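Local coordinates for protein alpha-1,3-glucanase (Bacillus circulans, PDB 5ZRU) that probably hydrolyses alpha-1,3-glucan as a GH87-type glucanase, this chain being its catalytic unit with bound calcium and zinc ions, at residues A[335-349]-A[359-373]. Sequence-based numbering, arbitrary orientation.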
ATOM      1  N   ILE A 335      24.002   3.241  -2.416  1.00 13.34           N
ATOM      2  CA  ILE A 335      22.829   2.520  -1.935  1.00 11.66           C
ATOM      3  C   ILE A 335      22.439   3.014  -0.555  1.00 13.39           C
ATOM      4  O   ILE A 335      23.273   3.493   0.225  1.00 14.01           O
ATOM      5  CB  ILE A 335      23.035   0.989  -1.882  1.00 10.90           C
ATOM      6  CG1 ILE A 335      23.975   0.597  -0.735  1.00 13.65           C
ATOM      7  CG2 ILE A 335      23.535   0.455  -3.231  1.00 15.31           C
ATOM      8  CD1 ILE A 335      23.981  -0.902  -0.431  1.00 12.95           C
ATOM      9  N   ALA A 336      21.152   2.869  -0.257  1.00 12.30           N
ATOM     10  CA  ALA A 336      20.680   2.898   1.114  1.00 11.99           C
ATOM     11  C   ALA A 336      20.957   1.552   1.769  1.00 13.98           C
ATOM     12  O   ALA A 336      20.736   0.493   1.170  1.00 10.77           O
ATOM     13  CB  ALA A 336      19.182   3.200   1.161  1.00 11.33           C
ATOM     14  N   ASN A 337      21.442   1.602   3.004  1.00 11.57           N
ATOM     15  CA  ASN A 337      21.792   0.420   3.784  1.00 10.88           C
ATOM     16  C   ASN A 337      21.202   0.610   5.171  1.00 13.63           C
ATOM     17  O   ASN A 337      21.483   1.617   5.830  1.00 12.07           O
ATOM     18  CB  ASN A 337      23.316   0.263   3.857  1.00 13.32           C
ATOM     19  CG  ASN A 337      23.763  -1.130   4.261  1.00 20.40           C
ATOM     20  OD1 ASN A 337      22.978  -2.076   4.308  1.00 20.96           O
ATOM     21  ND2 ASN A 337      25.054  -1.263   4.534  1.00 22.53           N
ATOM     22  N   GLY A 338      20.374  -0.335   5.609  1.00 11.83           N
ATOM     23  CA  GLY A 338      19.812  -0.261   6.950  1.00 11.83           C
ATOM     24  C   GLY A 338      18.663   0.709   7.133  1.00 12.10           C
ATOM     25  O   GLY A 338      18.385   1.116   8.264  1.00 11.48           O
ATOM     26  N   LEU A 339      17.991   1.105   6.063  1.00 10.11           N
ATOM     27  CA  LEU A 339      16.824   1.967   6.201  1.00 10.23           C
ATOM     28  C   LEU A 339      15.699   1.221   6.905  1.00 10.14           C
ATOM     29  O   LEU A 339      15.446   0.049   6.632  1.00 11.52           O
ATOM     30  CB  LEU A 339      16.348   2.443   4.825  1.00  9.74           C
ATOM     31  CG  LEU A 339      14.988   3.149   4.787  1.00 12.06           C
ATOM     32  CD1 LEU A 339      15.065   4.524   5.458  1.00 10.54           C
ATOM     33  CD2 LEU A 339      14.508   3.274   3.356  1.00  9.16           C
ATOM     34  N   VAL A 340      15.020   1.902   7.821  1.00  9.81           N
ATOM     35  CA  VAL A 340      13.829   1.358   8.465  1.00  9.96           C
ATOM     36  C   VAL A 340      12.663   2.294   8.194  1.00  9.42           C
ATOM     37  O   VAL A 340      12.718   3.487   8.522  1.00  9.49           O
ATOM     38  CB  VAL A 340      14.030   1.160   9.975  1.00  9.21           C
ATOM     39  CG1 VAL A 340      12.720   0.653  10.622  1.00 11.10           C
ATOM     40  CG2 VAL A 340      15.163   0.167  10.218  1.00 12.86           C
ATOM     41  N   ILE A 341      11.607   1.749   7.601  1.00 10.44           N
ATOM     42  CA  ILE A 341      10.325   2.420   7.458  1.00  8.52           C
ATOM     43  C   ILE A 341       9.378   1.728   8.431  1.00  8.90           C
ATOM     44  O   ILE A 341       9.192   0.510   8.350  1.00  8.52           O
ATOM     45  CB  ILE A 341       9.812   2.327   6.013  1.00  7.54           C
ATOM     46  CG1 ILE A 341      10.773   3.042   5.054  1.00  8.96           C
ATOM     47  CG2 ILE A 341       8.390   2.895   5.897  1.00  7.64           C
ATOM     48  CD1 ILE A 341      10.475   2.741   3.564  1.00 10.55           C
ATOM     49  N   GLU A 342       8.808   2.469   9.378  1.00  7.77           N
ATOM     50  CA  GLU A 342       7.980   1.781  10.357  1.00  8.85           C
ATOM     51  C   GLU A 342       6.845   2.667  10.837  1.00  7.26           C
ATOM     52  O   GLU A 342       6.882   3.895  10.711  1.00  8.96           O
ATOM     53  CB  GLU A 342       8.803   1.291  11.564  1.00  8.31           C
ATOM     54  CG  GLU A 342       9.436   2.401  12.382  1.00  9.46           C
ATOM     55  CD  GLU A 342      10.370   1.868  13.474  1.00 13.36           C
ATOM     56  OE1 GLU A 342      10.304   0.659  13.796  1.00 12.63           O
ATOM     57  OE2 GLU A 342      11.166   2.661  14.012  1.00 13.14           O
ATOM     58  N   ASN A 343       5.827   2.010  11.394  1.00  7.84           N
ATOM     59  CA  ASN A 343       4.720   2.685  12.075  1.00  8.30           C
ATOM     60  C   ASN A 343       4.020   3.683  11.156  1.00 11.16           C
ATOM     61  O   ASN A 343       3.573   4.744  11.601  1.00  9.72           O
ATOM     62  CB  ASN A 343       5.201   3.396  13.347  1.00  9.55           C
ATOM     63  CG  ASN A 343       5.953   2.480  14.305  1.00 12.55           C
ATOM     64  OD1 ASN A 343       5.847   1.250  14.246  1.00  9.23           O
ATOM     65  ND2 ASN A 343       6.710   3.094  15.223  1.00 14.16           N
ATOM     66  N   SER A 344       3.923   3.352   9.870  1.00  8.71           N
ATOM     67  CA  SER A 344       3.477   4.312   8.872  1.00  6.63           C
ATOM     68  C   SER A 344       2.256   3.804   8.115  1.00  9.52           C
ATOM     69  O   SER A 344       1.889   2.629   8.170  1.00  9.83           O
ATOM     70  CB  SER A 344       4.608   4.640   7.893  1.00  8.92           C
ATOM     71  OG  SER A 344       5.698   5.228   8.588  1.00  8.47           O
ATOM     72  N   ARG A 345       1.620   4.732   7.408  1.00  8.24           N
ATOM     73  CA  ARG A 345       0.401   4.479   6.647  1.00  7.90           C
ATOM     74  C   ARG A 345       0.684   4.917   5.220  1.00  8.26           C
ATOM     75  O   ARG A 345       0.873   6.107   4.954  1.00  9.89           O
ATOM     76  CB  ARG A 345      -0.784   5.228   7.254  1.00  9.67           C
ATOM     77  CG  ARG A 345      -0.996   4.857   8.734  1.00  9.95           C
ATOM     78  CD  ARG A 345      -2.070   5.721   9.420  1.00 10.05           C
ATOM     79  NE  ARG A 345      -1.950   5.630  10.882  1.00  9.12           N
ATOM     80  CZ  ARG A 345      -2.932   5.920  11.734  1.00 12.57           C
ATOM     81  NH1 ARG A 345      -4.106   6.315  11.275  1.00  9.84           N
ATOM     82  NH2 ARG A 345      -2.748   5.799  13.050  1.00  8.98           N
ATOM     83  N   ILE A 346       0.765   3.956   4.316  1.00  7.40           N
ATOM     84  CA  ILE A 346       1.223   4.206   2.957  1.00  6.23           C
ATOM     85  C   ILE A 346       0.103   3.694   2.069  1.00  8.86           C
ATOM     86  O   ILE A 346      -0.059   2.479   1.903  1.00  8.63           O
ATOM     87  CB  ILE A 346       2.559   3.514   2.666  1.00  6.93           C
ATOM     88  CG1 ILE A 346       3.608   3.948   3.703  1.00  8.01           C
ATOM     89  CG2 ILE A 346       3.020   3.824   1.236  1.00  8.12           C
ATOM     90  CD1 ILE A 346       4.830   3.002   3.820  1.00  7.60           C
ATOM     91  N   ARG A 347      -0.720   4.606   1.552  1.00  7.58           N
ATOM     92  CA  ARG A 347      -2.028   4.210   1.041  1.00  6.14           C
ATOM     93  C   ARG A 347      -2.392   4.994  -0.206  1.00  7.75           C
ATOM     94  O   ARG A 347      -1.935   6.120  -0.405  1.00  7.19           O
ATOM     95  CB  ARG A 347      -3.132   4.421   2.091  1.00  6.94           C
ATOM     96  CG  ARG A 347      -2.872   3.736   3.442  1.00  7.64           C
ATOM     97  CD  ARG A 347      -4.076   3.944   4.367  1.00  8.62           C
ATOM     98  NE  ARG A 347      -3.920   3.280   5.665  1.00  7.96           N
ATOM     99  CZ  ARG A 347      -4.557   3.663   6.765  1.00 11.40           C
ATOM    100  NH1 ARG A 347      -5.386   4.708   6.705  1.00  8.80           N
ATOM    101  NH2 ARG A 347      -4.371   3.016   7.924  1.00  8.37           N
ATOM    102  N   ASN A 348      -3.222   4.382  -1.052  1.00  7.52           N
ATOM    103  CA  ASN A 348      -3.856   5.101  -2.162  1.00  7.62           C
ATOM    104  C   ASN A 348      -2.831   5.747  -3.088  1.00  7.41           C
ATOM    105  O   ASN A 348      -3.035   6.854  -3.586  1.00  7.69           O
ATOM    106  CB  ASN A 348      -4.828   6.158  -1.629  1.00  7.86           C
ATOM    107  CG  ASN A 348      -5.733   5.619  -0.570  1.00 12.24           C
ATOM    108  OD1 ASN A 348      -6.435   4.630  -0.786  1.00 11.52           O
ATOM    109  ND2 ASN A 348      -5.720   6.255   0.602  1.00  9.38           N
ATOM    110  N   ASN A 349      -1.721   5.060  -3.332  1.00  7.40           N
ATOM    111  CA  ASN A 349      -0.764   5.521  -4.322  1.00  7.74           C
ATOM    112  C   ASN A 349      -1.029   4.827  -5.657  1.00 10.26           C
ATOM    113  O   ASN A 349      -1.630   3.742  -5.716  1.00  8.75           O
ATOM    114  CB  ASN A 349       0.670   5.271  -3.849  1.00  9.48           C
ATOM    115  CG  ASN A 349       0.959   5.939  -2.517  1.00 10.14           C
ATOM    116  OD1 ASN A 349       1.144   7.160  -2.451  1.00 10.28           O
ATOM    117  ND2 ASN A 349       0.984   5.142  -1.435  1.00  6.56           N
ATOM    118  N   GLY A 359      19.866  -1.822  -5.435  1.00  9.71           N
ATOM    119  CA  GLY A 359      20.791  -2.339  -4.455  1.00 12.89           C
ATOM    120  C   GLY A 359      20.511  -1.963  -3.018  1.00 10.95           C
ATOM    121  O   GLY A 359      21.346  -2.247  -2.152  1.00 11.19           O
ATOM    122  N   THR A 360      19.390  -1.305  -2.743  1.00 11.26           N
ATOM    123  CA  THR A 360      18.946  -1.109  -1.368  1.00 10.63           C
ATOM    124  C   THR A 360      19.049  -2.424  -0.611  1.00  8.76           C
ATOM    125  O   THR A 360      18.552  -3.456  -1.075  1.00 10.36           O
ATOM    126  CB  THR A 360      17.496  -0.613  -1.355  1.00  7.51           C
ATOM    127  OG1 THR A 360      17.399   0.629  -2.067  1.00 10.64           O
ATOM    128  CG2 THR A 360      17.015  -0.437   0.077  1.00  8.81           C
ATOM    129  N   SER A 361      19.696  -2.387   0.555  1.00 10.57           N
ATOM    130  CA  SER A 361      20.051  -3.598   1.288  1.00 10.66           C
ATOM    131  C   SER A 361      19.814  -3.415   2.781  1.00 11.42           C
ATOM    132  O   SER A 361      19.766  -2.294   3.298  1.00 12.16           O
ATOM    133  CB  SER A 361      21.522  -3.990   1.054  1.00 10.20           C
ATOM    134  OG  SER A 361      21.744  -4.332  -0.304  1.00 12.15           O
ATOM    135  N   ASN A 362      19.652  -4.554   3.464  1.00  8.61           N
ATOM    136  CA  ASN A 362      19.550  -4.597   4.919  1.00 10.39           C
ATOM    137  C   ASN A 362      18.492  -3.640   5.441  1.00 11.97           C
ATOM    138  O   ASN A 362      18.619  -3.099   6.539  1.00 11.35           O
ATOM    139  CB  ASN A 362      20.905  -4.299   5.563  1.00 12.53           C
ATOM    140  CG  ASN A 362      21.932  -5.335   5.213  1.00 15.35           C
ATOM    141  OD1 ASN A 362      21.741  -6.516   5.490  1.00 13.22           O
ATOM    142  ND2 ASN A 362      23.018  -4.909   4.576  1.00 16.98           N
ATOM    143  N   SER A 363      17.436  -3.438   4.659  1.00  9.63           N
ATOM    144  CA  SER A 363      16.432  -2.428   4.944  1.00 10.00           C
ATOM    145  C   SER A 363      15.090  -3.098   5.212  1.00 10.75           C
ATOM    146  O   SER A 363      14.878  -4.265   4.871  1.00 10.20           O
ATOM    147  CB  SER A 363      16.328  -1.432   3.782  1.00 10.92           C
ATOM    148  OG  SER A 363      17.551  -0.727   3.612  1.00 10.01           O
ATOM    149  N   THR A 364      14.185  -2.344   5.837  1.00  7.99           N
ATOM    150  CA  THR A 364      13.008  -2.941   6.454  1.00  9.18           C
ATOM    151  C   THR A 364      11.789  -2.040   6.287  1.00 10.27           C
ATOM    152  O   THR A 364      11.893  -0.815   6.412  1.00  9.45           O
ATOM    153  CB  THR A 364      13.260  -3.195   7.954  1.00 11.65           C
ATOM    154  OG1 THR A 364      14.412  -4.040   8.122  1.00 12.77           O
ATOM    155  CG2 THR A 364      12.043  -3.853   8.609  1.00 10.45           C
ATOM    156  N   VAL A 365      10.633  -2.647   6.017  1.00  8.65           N
ATOM    157  CA  VAL A 365       9.336  -2.010   6.255  1.00  9.23           C
ATOM    158  C   VAL A 365       8.632  -2.833   7.323  1.00  9.48           C
ATOM    159  O   VAL A 365       8.481  -4.054   7.168  1.00 11.18           O
ATOM    160  CB  VAL A 365       8.468  -1.924   4.988  1.00  8.44           C
ATOM    161  CG1 VAL A 365       7.138  -1.253   5.319  1.00  8.84           C
ATOM    162  CG2 VAL A 365       9.188  -1.177   3.867  1.00  8.27           C
ATOM    163  N   ARG A 366       8.220  -2.186   8.415  1.00  8.51           N
ATOM    164  CA  ARG A 366       7.593  -2.949   9.484  1.00  7.61           C
ATOM    165  C   ARG A 366       6.505  -2.145  10.182  1.00  7.87           C
ATOM    166  O   ARG A 366       6.499  -0.912  10.178  1.00  9.91           O
ATOM    167  CB  ARG A 366       8.621  -3.447  10.509  1.00 11.18           C
ATOM    168  CG  ARG A 366       9.329  -2.363  11.283  1.00  9.99           C
ATOM    169  CD  ARG A 366      10.430  -2.964  12.178  1.00 13.66           C
ATOM    170  NE  ARG A 366      11.054  -1.925  12.991  1.00 14.08           N
ATOM    171  CZ  ARG A 366      12.255  -2.020  13.552  1.00 24.42           C
ATOM    172  NH1 ARG A 366      12.990  -3.117  13.387  1.00 22.59           N
ATOM    173  NH2 ARG A 366      12.730  -1.007  14.267  1.00 20.32           N
ATOM    174  N   ASN A 367       5.583  -2.888  10.785  1.00  7.52           N
ATOM    175  CA  ASN A 367       4.446  -2.352  11.531  1.00  9.66           C
ATOM    176  C   ASN A 367       3.770  -1.199  10.801  1.00  7.61           C
ATOM    177  O   ASN A 367       3.531  -0.128  11.361  1.00  7.75           O
ATOM    178  CB  ASN A 367       4.848  -1.921  12.941  1.00 10.11           C
ATOM    179  CG  ASN A 367       3.651  -1.840  13.857  1.00  9.25           C
ATOM    180  OD1 ASN A 367       2.892  -2.795  13.968  1.00 11.77           O
ATOM    181  ND2 ASN A 367       3.441  -0.681  14.468  1.00 12.55           N
ATOM    182  N   SER A 368       3.416  -1.438   9.544  1.00  6.59           N
ATOM    183  CA  SER A 368       2.852  -0.388   8.711  1.00  7.51           C
ATOM    184  C   SER A 368       1.585  -0.872   8.017  1.00  8.89           C
ATOM    185  O   SER A 368       1.369  -2.069   7.815  1.00  8.96           O
ATOM    186  CB  SER A 368       3.872   0.095   7.674  1.00  6.86           C
ATOM    187  OG  SER A 368       4.969   0.742   8.313  1.00  7.54           O
ATOM    188  N   SER A 369       0.743   0.096   7.673  1.00  8.15           N
ATOM    189  CA  SER A 369      -0.499  -0.136   6.950  1.00  7.98           C
ATOM    190  C   SER A 369      -0.237   0.207   5.492  1.00  8.06           C
ATOM    191  O   SER A 369       0.073   1.359   5.178  1.00  9.74           O
ATOM    192  CB  SER A 369      -1.624   0.730   7.527  1.00  8.23           C
ATOM    193  OG  SER A 369      -2.743   0.796   6.644  1.00  9.26           O
ATOM    194  N   ILE A 370      -0.316  -0.800   4.617  1.00  8.42           N
ATOM    195  CA  ILE A 370      -0.004  -0.661   3.193  1.00  7.47           C
ATOM    196  C   ILE A 370      -1.307  -0.945   2.457  1.00  8.14           C
ATOM    197  O   ILE A 370      -1.697  -2.107   2.340  1.00  9.22           O
ATOM    198  CB  ILE A 370       1.099  -1.633   2.752  1.00  6.30           C
ATOM    199  CG1 ILE A 370       2.272  -1.611   3.755  1.00  6.94           C
ATOM    200  CG2 ILE A 370       1.545  -1.335   1.302  1.00  8.42           C
ATOM    201  CD1 ILE A 370       2.988  -0.273   3.845  1.00  8.00           C
ATOM    202  N   ARG A 371      -2.001   0.088   1.969  1.00  6.81           N
ATOM    203  CA  ARG A 371      -3.391  -0.119   1.566  1.00  8.13           C
ATOM    204  C   ARG A 371      -3.715   0.547   0.236  1.00  7.67           C
ATOM    205  O   ARG A 371      -3.376   1.713   0.026  1.00  8.38           O
ATOM    206  CB  ARG A 371      -4.356   0.403   2.649  1.00  7.58           C
ATOM    207  CG  ARG A 371      -5.820   0.080   2.360  1.00  9.56           C
ATOM    208  CD  ARG A 371      -6.756   0.670   3.425  1.00 11.80           C
ATOM    209  NE  ARG A 371      -6.541   0.095   4.744  1.00 15.24           N
ATOM    210  CZ  ARG A 371      -6.838   0.701   5.894  1.00 11.87           C
ATOM    211  NH1 ARG A 371      -7.341   1.932   5.911  1.00 10.92           N
ATOM    212  NH2 ARG A 371      -6.598   0.078   7.036  1.00 10.95           N
ATOM    213  N   ASN A 372      -4.376  -0.197  -0.657  1.00  6.70           N
ATOM    214  CA  ASN A 372      -5.046   0.382  -1.829  1.00  7.30           C
ATOM    215  C   ASN A 372      -4.050   1.002  -2.810  1.00  8.75           C
ATOM    216  O   ASN A 372      -4.309   2.058  -3.389  1.00  7.07           O
ATOM    217  CB  ASN A 372      -6.101   1.416  -1.406  1.00  7.55           C
ATOM    218  CG  ASN A 372      -7.169   1.640  -2.470  1.00  6.83           C
ATOM    219  OD1 ASN A 372      -7.696   0.691  -3.054  1.00  9.15           O
ATOM    220  ND2 ASN A 372      -7.510   2.900  -2.705  1.00  8.90           N
ATOM    221  N   ASN A 373      -2.922   0.333  -3.021  1.00  9.06           N
ATOM    222  CA  ASN A 373      -1.897   0.819  -3.936  1.00  7.46           C
ATOM    223  C   ASN A 373      -1.999   0.135  -5.300  1.00  7.46           C
ATOM    224  O   ASN A 373      -2.537  -0.969  -5.434  1.00  8.91           O
ATOM    225  CB  ASN A 373      -0.504   0.612  -3.324  1.00  6.84           C
ATOM    226  CG  ASN A 373      -0.301   1.453  -2.077  1.00  8.24           C
ATOM    227  OD1 ASN A 373      -0.287   2.676  -2.152  1.00  7.53           O
ATOM    228  ND2 ASN A 373      -0.155   0.802  -0.917  1.00  6.16           N
TER
HETATM  229  O   HOH W   1      19.227   2.524  -2.252  1.00 10.45           O
HETATM  230  O   HOH W   2      12.249   1.637  16.151  1.00 20.85           O
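R347 and R371 lie side by side with their guanidinium groups stacked, the planes 20° apart; R371 NH1 sits over the centre of the R347 group, 3.4 Å from R347 CZ. R347, extended from CG to NE, also takes S369 OG side-on in its plane, with NE at 2.9 Å and NH2 at 3.0 Å from that one oxygen. With chi1 at 165°, S369 turns OG away from the backbone N and beside its carbonyl carbon, at the guanidinium edge of R347. With an alanine at R347, S369 OG would probably lose both donors and R371 its stacking partner.

At the preceding strand pair, R366 grips E342 in the same side-on manner, NE lying 2.8 Å from OE1; both nitrogens approach from one face of the carboxylate, while V340 CG1 covers a face of the guanidinium. Asparagines meet at the turns: N372 ND2 donates to N348 OD1 in its carbonyl plane at 2.8 Å, whereas N367 ND2 reaches N343 OD1 from above the carbonyl plane of N343, N367 OD1 being taken by S15 N. N373 OD1 receives both N349 N and ND2, from opposite faces. On the other side of the strands, I346 CD1 meets I370 CD1 at 3.8 Å and I341 packs beside V365. Between the segments the backbones run parallel and in register, I341 N bonding T364 O and I346 N bonding S369 O.

Beyond the segments, E139 bridges both stacked arginines, which should offset their like charges, and E172 and E402 also pair with R371. F323 of strand 323-325 packs against I341 and I346, and E342 touches the zinc ligand H312.

Side chains aligned on successive parallel coils, with asparagines joined from coil to coil at the turns as in N349 and N373, are a feature of the right-handed parallel beta-helix, consistent with the pectate-lyase-like clan of this catalytic domain.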